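Side-chain contact in multifunctional non-homologous end joining DNA repair protein LigD (Mycobacterium tuberculosis, PDB 2IRU), which probably repairs DNA double-strand breaks by non-homologous end joining together with Ku, its polymerase domain, the part described here, probably filling gaps with the help of manganese: residues Thr25-Ser30 with Thr250-Ala255. Sequence-based numbering, arbitrary orientation.
Sequences TGTTKS and THPTVA
Thr25 and Thr27 meet His251 and Pro252 where a small N-terminal hairpin of the LigD primase-polymerase domain, strands 20-22 and 27-28, leans on the turn that leads into strand 253-257 of the large mixed sheet. In the hairpin, Gly26 and Thr27 both lie opposite Tyr22 as a G1 beta bulge, and Gly26 has the positive phi (77°) that glycine tolerates well. On the other side, Pro252 is the centre of an inverse gamma turn, closed by Thr253 N to His251 O at 2.8 Å.

No hydrogen bond joins 25-30 to 250-255; the contact is made by van der Waals packing and one CH-pi interaction. In the latter, the methyl CG2 of Thr25 sits over one face of the His251 imidazole, 4.0 Å from the ring centroid and displaced toward the CD2 side, with CD2 the closest ring atom at 3.8 Å. The histidine turns its ring beneath this methyl by placing CG anti to its own carbonyl carbon (chi1 -71°).

The pyrrolidine of Pro252 packs against both threonine hydroxyls: its CD approaches Thr25 OG1 at 3.6 Å, while CG lies 3.5 Å from Thr27 OG1. Tyr22 and Tyr273, the latter at the start of helix 273-283, each touch both Thr27 and Pro252; these two residues are buried, whereas Thr25 and His251 lie at the surface. Beyond the proline, Thr253 OG1 is hydrogen-bonded to the carbonyl oxygen of Gly176, a residue that probably binds the polymerase substrate.

The hydroxyls of Thr25 and Thr27 pair with each other rather than across the contact: Thr25 OG1, which also makes a weak hydrogen bond with Tyr22 O, is hydrogen-bonded to Thr27 OG1 at 2.7 Å.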
# COMPACT_ATOMS: atom_id res chain seq x y z
N THR A 25 1.29 8.66 -21.43
CA THR A 25 1.47 10.01 -20.85
C THR A 25 2.91 10.54 -21.07
O THR A 25 3.14 11.74 -20.86
CB THR A 25 1.15 9.98 -19.33
OG1 THR A 25 1.95 8.96 -18.71
CG2 THR A 25 -0.34 9.74 -19.07
N GLY A 26 3.84 9.66 -21.47
CA GLY A 26 5.24 10.01 -21.71
C GLY A 26 6.05 10.15 -20.42
O GLY A 26 7.19 10.68 -20.44
N THR A 27 5.49 9.65 -19.32
CA THR A 27 6.12 9.71 -18.00
C THR A 27 7.42 8.90 -18.00
O THR A 27 7.42 7.75 -18.39
CB THR A 27 5.16 9.17 -16.89
OG1 THR A 27 3.89 9.85 -17.00
CG2 THR A 27 5.78 9.43 -15.50
N THR A 28 8.52 9.54 -17.59
CA THR A 28 9.88 8.99 -17.74
C THR A 28 10.48 8.49 -16.43
O THR A 28 9.96 8.75 -15.32
CB THR A 28 10.87 10.05 -18.24
OG1 THR A 28 10.98 11.09 -17.24
CG2 THR A 28 10.44 10.66 -19.58
N LYS A 29 11.60 7.80 -16.54
CA LYS A 29 12.34 7.41 -15.34
C LYS A 29 12.69 8.64 -14.51
O LYS A 29 12.54 8.61 -13.28
CB LYS A 29 13.60 6.63 -15.70
CG LYS A 29 13.37 5.25 -16.20
CD LYS A 29 14.68 4.46 -16.25
CE LYS A 29 15.21 4.08 -14.84
NZ LYS A 29 16.57 3.31 -14.83
N SER A 30 13.08 9.74 -15.15
CA SER A 30 13.38 11.00 -14.44
C SER A 30 12.17 11.51 -13.64
O SER A 30 12.29 11.91 -12.46
CB SER A 30 13.88 12.08 -15.41
OG SER A 30 14.29 13.24 -14.71
N THR A 250 -1.97 2.14 -17.05
CA THR A 250 -1.83 3.01 -18.22
C THR A 250 -1.40 4.44 -17.88
O THR A 250 -0.61 5.05 -18.64
CB THR A 250 -3.10 3.01 -19.10
OG1 THR A 250 -4.21 3.56 -18.38
CG2 THR A 250 -3.38 1.59 -19.55
N HIS A 251 -1.96 4.99 -16.78
CA HIS A 251 -1.52 6.29 -16.28
C HIS A 251 -0.79 6.11 -14.96
O HIS A 251 -1.11 5.20 -14.21
CB HIS A 251 -2.72 7.22 -16.01
CG HIS A 251 -3.38 7.70 -17.27
ND1 HIS A 251 -4.28 8.75 -17.28
CD2 HIS A 251 -3.25 7.31 -18.55
CE1 HIS A 251 -4.69 8.96 -18.52
NE2 HIS A 251 -4.07 8.10 -19.31
N PRO A 252 0.13 7.01 -14.65
CA PRO A 252 0.87 6.99 -13.38
C PRO A 252 0.03 7.46 -12.20
O PRO A 252 0.25 8.55 -11.63
CB PRO A 252 2.03 7.95 -13.64
CG PRO A 252 1.50 8.90 -14.65
CD PRO A 252 0.58 8.11 -15.53
N THR A 253 -1.01 6.68 -11.89
CA THR A 253 -1.82 6.98 -10.72
C THR A 253 -1.11 6.49 -9.46
O THR A 253 -0.11 5.74 -9.52
CB THR A 253 -3.21 6.35 -10.84
OG1 THR A 253 -3.02 4.99 -11.22
CG2 THR A 253 -4.04 7.08 -11.93
N VAL A 254 -1.66 6.86 -8.30
CA VAL A 254 -0.99 6.60 -7.01
C VAL A 254 -1.98 6.06 -5.96
O VAL A 254 -3.18 6.42 -6.00
CB VAL A 254 -0.39 7.97 -6.47
CG1 VAL A 254 0.14 7.85 -5.03
CG2 VAL A 254 0.75 8.47 -7.39
N ALA A 255 -1.44 5.25 -5.03
CA ALA A 255 -2.21 4.88 -3.85
C ALA A 255 -2.28 6.14 -2.95
O ALA A 255 -1.38 6.38 -2.10
CB ALA A 255 -1.51 3.69 -3.18